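Local atomic coordinates of scarecrow-like protein 3 (Arabidopsis thaliana, PDB entry 6KPB), a protein that is probably a transcription factor involved in plant development and binds zinc finger proteins of the IDD family. Residues V167-L172 and A251-S256; Q259-L264 and E414-L419; V345-E350 and V477-C482. All coordinates share one frame; numbering follows the deposited sequence.

Contact 1: residues V167-L172 and A251-S256; sequences VHVIDL and ALAVSS
Val167 to Asp171 pair residue for residue with Ala251 to Ser255 as two parallel strands, their axes 4.8 Å apart at closest and 19° from parallel. The ladder is regular. His168 N donates to Ala251 O at 2.7 Å while His168 O accepts from Ala253 N, and Ile170 likewise gives its N-H to Ala253 O and takes that of Ser255. The last rung is longest: Leu172 N reaches Ser255 O at 3.3 Å, just beyond the strand's end.

On the face carrying His168, Ile170, Leu252 and Val254, the imidazole and the Leu252 side chain run alongside each other because both place CG anti to the backbone N (chi1 -179° and -169°). This sets Leu252 CD1 3.5 Å from His168 ND1 and 3.7 Å from Ile170 CD1, so one methyl serves two neighbours. Ile170 CG1 lies 3.8 Å above the His168 ring plane, near its rim, and His168 NE2 bonds to Thr200 on the adjoining strand 196-203. Val167 to Asp171 form the predicted VHIID motif, and their strand sits mid-sheet in a Rossmann-like fold. The opposite face is thinner across the pair, Val169 CG2 standing 4.5 Å from Ala253 CB. Helix 178-189 packs there, with Trp180 bonded to Asp171 OD2 and Gln179 to Ser255 OG. At the C-terminal end, Leu172 CD1 comes within 3.9 Å of Ser256 CB.

Contact 2: residues Q259-L264 and E414-L419; sequences QLHTFL and ERHEKL
His261 fills the tight part of this contact, packed against consecutive residues of the other segment: its CB meets the backbone oxygen of Arg415 at 3.3 Å, and His416 CD2 stands 3.7 Å above the centre of one ring face. The two imidazoles make a T-shaped, edge-to-face pair, planes 81° apart, with His416 supplying the edge. The chi1 of 65°, which puts CG between the backbone N and the carbonyl carbon, swings the His261 ring over to Glu414. There NE2 donates to Glu414 OE1 at 3.3 Å, from above the carboxylate plane. Glu414 OE2 receives His416 NE2 at 2.9 Å, so one carboxylate ties both rings.

The more open side is that of the partly exposed Arg415, which meets Leu264 by packing alone: its CD lies 3.7 Å from Leu264 CB, while NH2 bonds to Gly409 O. Separately, and buried, Leu264 CD1 rests 3.6 Å from Glu417 CD, a carboxylate already paired with Arg425. A leucine in place of His261 would probably leave Glu414 OE1 and Glu350 without their imidazole mate and remove the face that receives His416. With Glu414 at NE2 and Glu350 at ND1, both ring nitrogens of His261 face carboxylates, an environment that would probably favour a protonated imidazole.

Contact 3: residues V345-E350 and V477-C482; sequences VMVVTE and VSAWRC
Ala479 CB packs against two valines of the facing strand, 4.2 Å from Val347 CG1 and equally far from Val345 CG2, which makes a small apolar centre on one face of the sheet. On the other face Trp480 is the bulky member: its indole lies obliquely to Val348, with CD1 4.0 Å from Val348 CG2, and its CB is near the methyl end of Met346. That methyl is brought round by the bend at the end of the methionine chain, where chi3 is 67° after two extended torsions.

The backbone beneath is a regular antiparallel ladder. Met346 with Trp480 and Val348 with Ser478 are hydrogen-bonded pairs; Val347 with Ala479 and Thr349 with Val477 are non-hydrogen-bonded ones. Met346 N to Trp480 O is short at 2.6 Å and nearly straight, whereas the return bond from Trp480 N to Met346 O is more bent, 135° at the hydrogen. Met346 O also lies near the indole plane at its edge, 3.5 Å from CD1.

Polarity increases toward Ser478 and Thr349. Ser478 OG, two residues before Trp480 on the same face, accepts NE1 of Trp480 at 2.7 Å, which fixes the indole's rotation and satisfies its buried N-H. Thr349 OG1 touches Val477 CG2 at 3.8 Å but bonds to Ser149.

Helix 145-160 covers the Val347 and Val477 face through Thr153, whereas Ile426 of helix 419-428 packs on Met346, Val348 and Trp480. Strand 345-351 continues parallel to 251-257, and strand 472-482 pairs antiparallel with 431-434, a strand order matching that of class I methyltransferase folds.

Contacts 1 and 3 are parts of one buried sheet: strands 251-257 and 345-351 are neighbours, with Val254 O 2.9 Å from Val347 N, and the centres of the two contacts are about 11 Å apart. They differ in direction, parallel in contact 1 and antiparallel in contact 3, but both rest on backbone ladders with mainly apolar side chains. Contact 2 is buried too, though partly exposed at Glu414 and Arg415, and joins two loops through side-chain chemistry, histidines and carboxylates replacing the ladder. Its first segment follows strand 251-257 directly, and Glu350, at the end of contact 3's first segment, bonds through OE2 to His261 ND1.

Contact 1: residues V167-L172 and A251-S256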
ATOM      1  N   VAL A 167      21.963  35.540  12.295  1.00103.80           N
ATOM      2  CA  VAL A 167      20.620  35.016  12.507  1.00 88.22           C
ATOM      3  C   VAL A 167      20.637  33.509  12.300  1.00 91.50           C
ATOM      4  O   VAL A 167      21.127  33.021  11.276  1.00 90.73           O
ATOM      5  CB  VAL A 167      19.598  35.680  11.565  1.00 87.31           C
ATOM      6  CG1 VAL A 167      18.287  34.907  11.568  1.00 76.62           C
ATOM      7  CG2 VAL A 167      19.369  37.126  11.978  1.00 87.54           C
ATOM      8  N   HIS A 168      20.096  32.777  13.274  1.00 87.32           N
ATOM      9  CA  HIS A 168      19.953  31.328  13.208  1.00 89.44           C
ATOM     10  C   HIS A 168      18.476  30.990  13.351  1.00 95.11           C
ATOM     11  O   HIS A 168      17.860  31.310  14.373  1.00 89.34           O
ATOM     12  CB  HIS A 168      20.777  30.644  14.304  1.00 89.62           C
ATOM     13  CG  HIS A 168      20.698  29.148  14.279  1.00 98.57           C
ATOM     14  ND1 HIS A 168      21.160  28.362  15.313  1.00 98.30           N
ATOM     15  CD2 HIS A 168      20.215  28.294  13.345  1.00100.18           C
ATOM     16  CE1 HIS A 168      20.964  27.090  15.018  1.00 93.20           C
ATOM     17  NE2 HIS A 168      20.390  27.021  13.830  1.00 98.90           N
ATOM     18  N   VAL A 169      17.909  30.354  12.327  1.00 81.24           N
ATOM     19  CA  VAL A 169      16.507  29.951  12.321  1.00 79.65           C
ATOM     20  C   VAL A 169      16.447  28.435  12.447  1.00 88.98           C
ATOM     21  O   VAL A 169      17.170  27.718  11.745  1.00 87.13           O
ATOM     22  CB  VAL A 169      15.786  30.426  11.047  1.00 80.35           C
ATOM     23  CG1 VAL A 169      14.352  29.931  11.032  1.00 74.39           C
ATOM     24  CG2 VAL A 169      15.827  31.943  10.947  1.00 74.61           C
ATOM     25  N   ILE A 170      15.589  27.949  13.340  1.00 83.23           N
ATOM     26  CA  ILE A 170      15.405  26.520  13.563  1.00 85.17           C
ATOM     27  C   ILE A 170      14.024  26.137  13.053  1.00 84.87           C
ATOM     28  O   ILE A 170      13.009  26.648  13.543  1.00 75.67           O
ATOM     29  CB  ILE A 170      15.569  26.152  15.045  1.00 89.64           C
ATOM     30  CG1 ILE A 170      16.964  26.539  15.537  1.00 88.51           C
ATOM     31  CG2 ILE A 170      15.323  24.666  15.250  1.00 89.89           C
ATOM     32  CD1 ILE A 170      17.198  26.230  16.996  1.00 93.73           C
ATOM     33  N   ASP A 171      13.986  25.240  12.069  1.00 87.03           N
ATOM     34  CA  ASP A 171      12.743  24.758  11.475  1.00 80.76           C
ATOM     35  C   ASP A 171      12.488  23.348  12.000  1.00 89.02           C
ATOM     36  O   ASP A 171      13.213  22.408  11.653  1.00 97.20           O
ATOM     37  CB  ASP A 171      12.832  24.782   9.949  1.00 79.76           C
ATOM     38  CG  ASP A 171      11.507  24.469   9.271  1.00 87.59           C
ATOM     39  OD1 ASP A 171      10.546  24.073   9.963  1.00 93.07           O
ATOM     40  OD2 ASP A 171      11.426  24.627   8.035  1.00 92.43           O
ATOM     41  N   LEU A 172      11.456  23.202  12.835  1.00 83.00           N
ATOM     42  CA  LEU A 172      11.164  21.913  13.452  1.00 85.60           C
ATOM     43  C   LEU A 172      10.504  20.931  12.492  1.00 87.03           C
ATOM     44  O   LEU A 172      10.506  19.725  12.765  1.00 90.12           O
ATOM     45  CB  LEU A 172      10.279  22.110  14.684  1.00 84.32           C
ATOM     46  CG  LEU A 172      10.851  23.023  15.770  1.00 94.22           C
ATOM     47  CD1 LEU A 172       9.950  23.038  16.993  1.00 98.19           C
ATOM     48  CD2 LEU A 172      12.264  22.599  16.149  1.00 99.72           C
ATOM     49  N   ALA A 251      21.483  35.577  17.021  1.00105.90           N
ATOM     50  CA  ALA A 251      20.063  35.700  17.307  1.00 96.12           C
ATOM     51  C   ALA A 251      19.314  34.489  16.768  1.00 96.24           C
ATOM     52  O   ALA A 251      19.597  34.001  15.669  1.00103.45           O
ATOM     53  CB  ALA A 251      19.512  36.987  16.698  1.00 93.94           C
ATOM     54  N   LEU A 252      18.352  34.005  17.548  1.00 94.71           N
ATOM     55  CA  LEU A 252      17.700  32.730  17.293  1.00 97.76           C
ATOM     56  C   LEU A 252      16.198  32.918  17.128  1.00 92.83           C
ATOM     57  O   LEU A 252      15.579  33.723  17.830  1.00 98.10           O
ATOM     58  CB  LEU A 252      17.978  31.743  18.433  1.00 93.62           C
ATOM     59  CG  LEU A 252      17.595  30.282  18.198  1.00 97.66           C
ATOM     60  CD1 LEU A 252      18.441  29.687  17.086  1.00105.57           C
ATOM     61  CD2 LEU A 252      17.743  29.477  19.479  1.00 97.37           C
ATOM     62  N   ALA A 253      15.622  32.162  16.196  1.00 90.58           N
ATOM     63  CA  ALA A 253      14.182  32.115  15.993  1.00 88.97           C
ATOM     64  C   ALA A 253      13.768  30.666  15.795  1.00 85.74           C
ATOM     65  O   ALA A 253      14.475  29.896  15.137  1.00 87.45           O
ATOM     66  CB  ALA A 253      13.753  32.963  14.788  1.00 88.41           C
ATOM     67  N   VAL A 254      12.629  30.294  16.375  1.00 81.95           N
ATOM     68  CA  VAL A 254      12.117  28.929  16.322  1.00 78.77           C
ATOM     69  C   VAL A 254      10.755  28.953  15.641  1.00 82.62           C
ATOM     70  O   VAL A 254       9.884  29.748  16.013  1.00 79.36           O
ATOM     71  CB  VAL A 254      12.019  28.305  17.727  1.00 80.59           C
ATOM     72  CG1 VAL A 254      11.339  26.949  17.662  1.00 83.80           C
ATOM     73  CG2 VAL A 254      13.401  28.176  18.348  1.00 80.50           C
ATOM     74  N   SER A 255      10.578  28.082  14.647  1.00 85.88           N
ATOM     75  CA  SER A 255       9.331  27.970  13.898  1.00 76.36           C
ATOM     76  C   SER A 255       8.752  26.579  14.111  1.00 81.78           C
ATOM     77  O   SER A 255       9.389  25.579  13.763  1.00 79.64           O
ATOM     78  CB  SER A 255       9.558  28.235  12.409  1.00 84.61           C
ATOM     79  OG  SER A 255       8.373  28.007  11.664  1.00 92.85           O
ATOM     80  N   SER A 256       7.547  26.519  14.671  1.00 75.70           N
ATOM     81  CA  SER A 256       6.872  25.258  14.981  1.00 72.98           C
ATOM     82  C   SER A 256       5.553  25.226  14.215  1.00 79.44           C
ATOM     83  O   SER A 256       4.538  25.755  14.678  1.00 88.54           O
ATOM     84  CB  SER A 256       6.656  25.115  16.484  1.00 70.84           C
ATOM     85  OG  SER A 256       6.082  23.859  16.801  1.00 81.49           O
TER

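Contact 2: residues Q259-L264 and E414-L419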
ATOM      1  N   GLN A 259       3.530  21.187  14.968  1.00 83.75           N
ATOM      2  CA  GLN A 259       4.352  20.205  15.661  1.00 87.02           C
ATOM      3  C   GLN A 259       4.156  20.169  17.168  1.00 94.48           C
ATOM      4  O   GLN A 259       4.499  19.156  17.786  1.00105.06           O
ATOM      5  CB  GLN A 259       5.841  20.451  15.369  1.00 84.41           C
ATOM      6  CG  GLN A 259       6.205  20.335  13.902  1.00100.03           C
ATOM      7  CD  GLN A 259       5.681  19.058  13.277  1.00102.71           C
ATOM      8  OE1 GLN A 259       5.915  17.961  13.786  1.00109.43           O
ATOM      9  NE2 GLN A 259       4.959  19.196  12.173  1.00 94.75           N
ATOM     10  N   LEU A 260       3.616  21.226  17.774  1.00 95.96           N
ATOM     11  CA  LEU A 260       3.555  21.283  19.232  1.00 82.00           C
ATOM     12  C   LEU A 260       2.559  20.273  19.792  1.00 91.08           C
ATOM     13  O   LEU A 260       2.826  19.641  20.820  1.00 94.06           O
ATOM     14  CB  LEU A 260       3.203  22.696  19.686  1.00 80.94           C
ATOM     15  CG  LEU A 260       3.952  23.189  20.924  1.00 96.19           C
ATOM     16  CD1 LEU A 260       5.453  23.071  20.704  1.00106.09           C
ATOM     17  CD2 LEU A 260       3.568  24.623  21.251  1.00 99.75           C
ATOM     18  N   HIS A 261       1.413  20.097  19.126  1.00 91.53           N
ATOM     19  CA  HIS A 261       0.401  19.168  19.623  1.00 89.51           C
ATOM     20  C   HIS A 261       0.898  17.727  19.648  1.00 89.89           C
ATOM     21  O   HIS A 261       0.295  16.889  20.327  1.00 92.39           O
ATOM     22  CB  HIS A 261      -0.873  19.270  18.778  1.00 85.77           C
ATOM     23  CG  HIS A 261      -0.697  18.836  17.355  1.00 82.59           C
ATOM     24  ND1 HIS A 261      -0.712  19.723  16.299  1.00 84.50           N
ATOM     25  CD2 HIS A 261      -0.512  17.609  16.812  1.00 77.63           C
ATOM     26  CE1 HIS A 261      -0.538  19.061  15.168  1.00 78.15           C
ATOM     27  NE2 HIS A 261      -0.414  17.777  15.453  1.00 82.49           N
ATOM     28  N   THR A 262       1.979  17.427  18.924  1.00 90.45           N
ATOM     29  CA  THR A 262       2.550  16.083  18.942  1.00 92.21           C
ATOM     30  C   THR A 262       2.945  15.664  20.355  1.00103.90           C
ATOM     31  O   THR A 262       2.787  14.498  20.733  1.00113.07           O
ATOM     32  CB  THR A 262       3.756  16.030  17.999  1.00 90.46           C
ATOM     33  OG1 THR A 262       3.300  15.938  16.645  1.00104.02           O
ATOM     34  CG2 THR A 262       4.659  14.848  18.313  1.00102.02           C
ATOM     35  N   PHE A 263       3.436  16.607  21.157  1.00 95.97           N
ATOM     36  CA  PHE A 263       3.966  16.284  22.475  1.00 92.36           C
ATOM     37  C   PHE A 263       2.890  16.031  23.523  1.00 92.62           C
ATOM     38  O   PHE A 263       3.232  15.663  24.652  1.00 96.63           O
ATOM     39  CB  PHE A 263       4.889  17.406  22.954  1.00 86.87           C
ATOM     40  CG  PHE A 263       6.147  17.542  22.148  1.00 87.77           C
ATOM     41  CD1 PHE A 263       6.175  18.330  21.010  1.00 94.09           C
ATOM     42  CD2 PHE A 263       7.303  16.881  22.529  1.00 88.69           C
ATOM     43  CE1 PHE A 263       7.333  18.456  20.267  1.00100.38           C
ATOM     44  CE2 PHE A 263       8.464  17.003  21.790  1.00 89.65           C
ATOM     45  CZ  PHE A 263       8.479  17.792  20.659  1.00101.07           C
ATOM     46  N   LEU A 264       1.611  16.214  23.194  1.00 89.39           N
ATOM     47  CA  LEU A 264       0.549  15.949  24.157  1.00 91.42           C
ATOM     48  C   LEU A 264       0.271  14.461  24.339  1.00 97.02           C
ATOM     49  O   LEU A 264      -0.557  14.103  25.184  1.00 97.91           O
ATOM     50  CB  LEU A 264      -0.744  16.659  23.739  1.00 91.53           C
ATOM     51  CG  LEU A 264      -0.750  18.189  23.703  1.00 96.26           C
ATOM     52  CD1 LEU A 264      -2.161  18.711  23.474  1.00 99.67           C
ATOM     53  CD2 LEU A 264      -0.174  18.771  24.980  1.00 96.61           C
ATOM     54  N   GLU A 414      -2.286  13.347  16.912  1.00 80.42           N
ATOM     55  CA  GLU A 414      -3.070  14.481  16.423  1.00 74.13           C
ATOM     56  C   GLU A 414      -4.001  15.010  17.517  1.00 82.92           C
ATOM     57  O   GLU A 414      -5.224  15.021  17.392  1.00 88.08           O
ATOM     58  CB  GLU A 414      -3.849  14.080  15.177  1.00 80.30           C
ATOM     59  CG  GLU A 414      -2.984  13.765  13.966  1.00 81.33           C
ATOM     60  CD  GLU A 414      -2.111  14.935  13.555  1.00 96.03           C
ATOM     61  OE1 GLU A 414      -0.903  14.923  13.878  1.00106.29           O
ATOM     62  OE2 GLU A 414      -2.636  15.874  12.921  1.00100.74           O
ATOM     63  N   ARG A 415      -3.387  15.468  18.610  1.00 88.69           N
ATOM     64  CA  ARG A 415      -4.130  15.980  19.762  1.00 91.61           C
ATOM     65  C   ARG A 415      -4.262  17.495  19.626  1.00 89.71           C
ATOM     66  O   ARG A 415      -3.593  18.282  20.300  1.00 81.58           O
ATOM     67  CB  ARG A 415      -3.444  15.578  21.061  1.00 94.19           C
ATOM     68  CG  ARG A 415      -3.432  14.077  21.299  1.00 96.67           C
ATOM     69  CD  ARG A 415      -2.664  13.711  22.555  1.00 93.23           C
ATOM     70  NE  ARG A 415      -2.867  12.313  22.922  1.00 96.71           N
ATOM     71  CZ  ARG A 415      -3.797  11.896  23.773  1.00 93.32           C
ATOM     72  NH1 ARG A 415      -4.606  12.773  24.352  1.00 90.63           N
ATOM     73  NH2 ARG A 415      -3.918  10.605  24.051  1.00 91.28           N
ATOM     74  N   HIS A 416      -5.159  17.901  18.731  1.00 81.05           N
ATOM     75  CA  HIS A 416      -5.367  19.316  18.465  1.00 79.10           C
ATOM     76  C   HIS A 416      -6.120  19.973  19.616  1.00 84.18           C
ATOM     77  O   HIS A 416      -7.065  19.403  20.168  1.00 87.24           O
ATOM     78  CB  HIS A 416      -6.140  19.496  17.158  1.00 73.72           C
ATOM     79  CG  HIS A 416      -5.568  18.727  16.006  1.00 83.47           C
ATOM     80  ND1 HIS A 416      -6.348  18.211  14.994  1.00 79.27           N
ATOM     81  CD2 HIS A 416      -4.292  18.384  15.708  1.00 77.02           C
ATOM     82  CE1 HIS A 416      -5.580  17.583  14.122  1.00 79.01           C
ATOM     83  NE2 HIS A 416      -4.327  17.674  14.531  1.00 87.03           N
ATOM     84  N   GLU A 417      -5.691  21.179  19.982  1.00 84.36           N
ATOM     85  CA  GLU A 417      -6.360  21.962  21.010  1.00 80.58           C
ATOM     86  C   GLU A 417      -6.496  23.399  20.525  1.00 81.40           C
ATOM     87  O   GLU A 417      -5.822  23.823  19.584  1.00 81.59           O
ATOM     88  CB  GLU A 417      -5.610  21.902  22.348  1.00 92.15           C
ATOM     89  CG  GLU A 417      -5.583  20.514  22.977  1.00 97.44           C
ATOM     90  CD  GLU A 417      -5.120  20.533  24.422  1.00106.39           C
ATOM     91  OE1 GLU A 417      -4.356  21.450  24.791  1.00106.17           O
ATOM     92  OE2 GLU A 417      -5.526  19.634  25.189  1.00108.98           O
ATOM     93  N   LYS A 418      -7.384  24.146  21.176  1.00 85.65           N
ATOM     94  CA  LYS A 418      -7.674  25.500  20.732  1.00 84.12           C
ATOM     95  C   LYS A 418      -6.568  26.465  21.160  1.00 91.33           C
ATOM     96  O   LYS A 418      -5.703  26.148  21.980  1.00 93.46           O
ATOM     97  CB  LYS A 418      -9.029  25.969  21.263  1.00 81.58           C
ATOM     98  CG  LYS A 418     -10.220  25.257  20.637  1.00 85.26           C
ATOM     99  CD  LYS A 418     -11.454  26.146  20.620  1.00 94.34           C
ATOM    100  CE  LYS A 418     -11.367  27.203  19.528  1.00 94.84           C
ATOM    101  NZ  LYS A 418     -11.354  26.599  18.165  1.00 98.17           N
ATOM    102  N   LEU A 419      -6.620  27.669  20.583  1.00 88.70           N
ATOM    103  CA  LEU A 419      -5.566  28.657  20.797  1.00 80.60           C
ATOM    104  C   LEU A 419      -5.483  29.088  22.256  1.00 92.45           C
ATOM    105  O   LEU A 419      -4.387  29.322  22.780  1.00 94.93           O
ATOM    106  CB  LEU A 419      -5.807  29.868  19.893  1.00 83.16           C
ATOM    107  CG  LEU A 419      -4.982  31.132  20.142  1.00 89.88           C
ATOM    108  CD1 LEU A 419      -3.505  30.880  19.882  1.00 77.99           C
ATOM    109  CD2 LEU A 419      -5.498  32.278  19.283  1.00 83.26           C
TER

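Contact 3: residues V345-E350 and V477-C482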
ATOM      1  N   VAL A 345      12.434  35.011  19.085  1.00 84.49           N
ATOM      2  CA  VAL A 345      11.016  34.856  18.790  1.00 79.79           C
ATOM      3  C   VAL A 345      10.741  33.385  18.510  1.00 85.43           C
ATOM      4  O   VAL A 345      11.562  32.688  17.905  1.00 83.98           O
ATOM      5  CB  VAL A 345      10.573  35.752  17.609  1.00 91.05           C
ATOM      6  CG1 VAL A 345      11.180  35.276  16.292  1.00 79.08           C
ATOM      7  CG2 VAL A 345       9.053  35.802  17.514  1.00 84.68           C
ATOM      8  N   MET A 346       9.593  32.907  18.981  1.00 84.51           N
ATOM      9  CA  MET A 346       9.073  31.601  18.611  1.00 83.15           C
ATOM     10  C   MET A 346       7.719  31.794  17.951  1.00 76.77           C
ATOM     11  O   MET A 346       6.838  32.450  18.516  1.00 82.93           O
ATOM     12  CB  MET A 346       8.941  30.673  19.822  1.00 89.91           C
ATOM     13  CG  MET A 346       8.325  29.323  19.479  1.00 84.80           C
ATOM     14  SD  MET A 346       8.275  28.177  20.869  1.00 89.62           S
ATOM     15  CE  MET A 346       7.091  28.987  21.942  1.00 93.69           C
ATOM     16  N   VAL A 347       7.555  31.231  16.760  1.00 75.35           N
ATOM     17  CA  VAL A 347       6.313  31.338  16.007  1.00 79.28           C
ATOM     18  C   VAL A 347       5.661  29.964  15.964  1.00 70.77           C
ATOM     19  O   VAL A 347       6.312  28.966  15.628  1.00 69.06           O
ATOM     20  CB  VAL A 347       6.555  31.905  14.597  1.00 81.19           C
ATOM     21  CG1 VAL A 347       7.005  33.355  14.692  1.00 84.64           C
ATOM     22  CG2 VAL A 347       7.595  31.091  13.854  1.00 90.24           C
ATOM     23  N   VAL A 348       4.383  29.910  16.326  1.00 75.68           N
ATOM     24  CA  VAL A 348       3.655  28.656  16.478  1.00 76.25           C
ATOM     25  C   VAL A 348       2.443  28.685  15.560  1.00 78.00           C
ATOM     26  O   VAL A 348       1.619  29.606  15.638  1.00 82.65           O
ATOM     27  CB  VAL A 348       3.225  28.420  17.935  1.00 77.29           C
ATOM     28  CG1 VAL A 348       2.451  27.118  18.049  1.00 68.98           C
ATOM     29  CG2 VAL A 348       4.438  28.417  18.859  1.00 79.46           C
ATOM     30  N   THR A 349       2.336  27.679  14.696  1.00 76.61           N
ATOM     31  CA  THR A 349       1.151  27.457  13.878  1.00 73.38           C
ATOM     32  C   THR A 349       0.544  26.125  14.292  1.00 74.23           C
ATOM     33  O   THR A 349       1.216  25.089  14.231  1.00 72.33           O
ATOM     34  CB  THR A 349       1.489  27.460  12.386  1.00 78.06           C
ATOM     35  OG1 THR A 349       2.020  28.738  12.016  1.00 79.11           O
ATOM     36  CG2 THR A 349       0.242  27.181  11.559  1.00 76.33           C
ATOM     37  N   GLU A 350      -0.716  26.155  14.721  1.00 75.10           N
ATOM     38  CA  GLU A 350      -1.376  24.974  15.255  1.00 74.69           C
ATOM     39  C   GLU A 350      -2.816  24.922  14.769  1.00 74.00           C
ATOM     40  O   GLU A 350      -3.414  25.945  14.425  1.00 71.93           O
ATOM     41  CB  GLU A 350      -1.351  24.959  16.790  1.00 78.12           C
ATOM     42  CG  GLU A 350      -0.144  24.265  17.388  1.00 90.25           C
ATOM     43  CD  GLU A 350      -0.114  22.785  17.064  1.00 90.80           C
ATOM     44  OE1 GLU A 350       0.994  22.233  16.899  1.00 97.36           O
ATOM     45  OE2 GLU A 350      -1.202  22.178  16.969  1.00 88.85           O
ATOM     46  N   VAL A 477      -2.043  31.208  14.402  1.00 73.30           N
ATOM     47  CA  VAL A 477      -0.648  31.613  14.273  1.00 70.77           C
ATOM     48  C   VAL A 477      -0.340  32.600  15.391  1.00 75.86           C
ATOM     49  O   VAL A 477      -1.072  33.579  15.576  1.00 82.97           O
ATOM     50  CB  VAL A 477      -0.350  32.245  12.898  1.00 77.73           C
ATOM     51  CG1 VAL A 477       1.127  32.592  12.781  1.00 65.04           C
ATOM     52  CG2 VAL A 477      -0.771  31.308  11.774  1.00 73.07           C
ATOM     53  N   SER A 478       0.738  32.345  16.132  1.00 74.00           N
ATOM     54  CA  SER A 478       1.074  33.172  17.283  1.00 72.89           C
ATOM     55  C   SER A 478       2.586  33.274  17.422  1.00 83.91           C
ATOM     56  O   SER A 478       3.320  32.332  17.108  1.00 90.52           O
ATOM     57  CB  SER A 478       0.462  32.611  18.572  1.00 72.58           C
ATOM     58  OG  SER A 478       0.926  31.296  18.828  1.00 79.28           O
ATOM     59  N   ALA A 479       3.042  34.426  17.909  1.00 76.81           N
ATOM     60  CA  ALA A 479       4.458  34.712  18.091  1.00 80.62           C
ATOM     61  C   ALA A 479       4.749  34.946  19.567  1.00 87.38           C
ATOM     62  O   ALA A 479       3.934  35.537  20.284  1.00 90.96           O
ATOM     63  CB  ALA A 479       4.885  35.930  17.267  1.00 68.52           C
ATOM     64  N   TRP A 480       5.915  34.485  20.019  1.00 83.57           N
ATOM     65  CA  TRP A 480       6.251  34.499  21.435  1.00 83.54           C
ATOM     66  C   TRP A 480       7.722  34.837  21.626  1.00 87.17           C
ATOM     67  O   TRP A 480       8.572  34.482  20.805  1.00 81.87           O
ATOM     68  CB  TRP A 480       5.936  33.147  22.090  1.00 71.65           C
ATOM     69  CG  TRP A 480       4.556  32.663  21.788  1.00 76.75           C
ATOM     70  CD1 TRP A 480       4.160  31.941  20.696  1.00 74.95           C
ATOM     71  CD2 TRP A 480       3.381  32.875  22.577  1.00 79.38           C
ATOM     72  NE1 TRP A 480       2.811  31.690  20.761  1.00 70.29           N
ATOM     73  CE2 TRP A 480       2.309  32.252  21.907  1.00 83.08           C
ATOM     74  CE3 TRP A 480       3.131  33.528  23.787  1.00 83.51           C
ATOM     75  CZ2 TRP A 480       1.009  32.264  22.406  1.00 84.96           C
ATOM     76  CZ3 TRP A 480       1.839  33.540  24.281  1.00 89.60           C
ATOM     77  CH2 TRP A 480       0.796  32.912  23.591  1.00 88.02           C
ATOM     78  N   ARG A 481       8.010  35.531  22.726  1.00 91.54           N
ATOM     79  CA  ARG A 481       9.366  35.860  23.134  1.00 98.91           C
ATOM     80  C   ARG A 481       9.579  35.395  24.567  1.00100.29           C
ATOM     81  O   ARG A 481       8.625  35.160  25.312  1.00 97.96           O
ATOM     82  CB  ARG A 481       9.642  37.365  23.039  1.00 97.50           C
ATOM     83  CG  ARG A 481       8.814  38.175  24.019  1.00101.07           C
ATOM     84  CD  ARG A 481       9.307  39.602  24.150  1.00104.72           C
ATOM     85  NE  ARG A 481       9.570  39.945  25.546  1.00131.92           N
ATOM     86  CZ  ARG A 481       8.626  40.251  26.431  1.00134.95           C
ATOM     87  NH1 ARG A 481       8.957  40.550  27.680  1.00124.21           N
ATOM     88  NH2 ARG A 481       7.349  40.255  26.069  1.00132.15           N
ATOM     89  N   CYS A 482      10.846  35.282  24.955  1.00 91.51           N
ATOM     90  CA  CYS A 482      11.192  34.780  26.278  1.00100.57           C
ATOM     91  C   CYS A 482      10.993  35.858  27.335  1.00 91.84           C
ATOM     92  O   CYS A 482      11.406  37.007  27.152  1.00 93.05           O
ATOM     93  CB  CYS A 482      12.637  34.287  26.296  1.00106.28           C
ATOM     94  SG  CYS A 482      12.931  32.830  25.284  1.00104.91           S
TER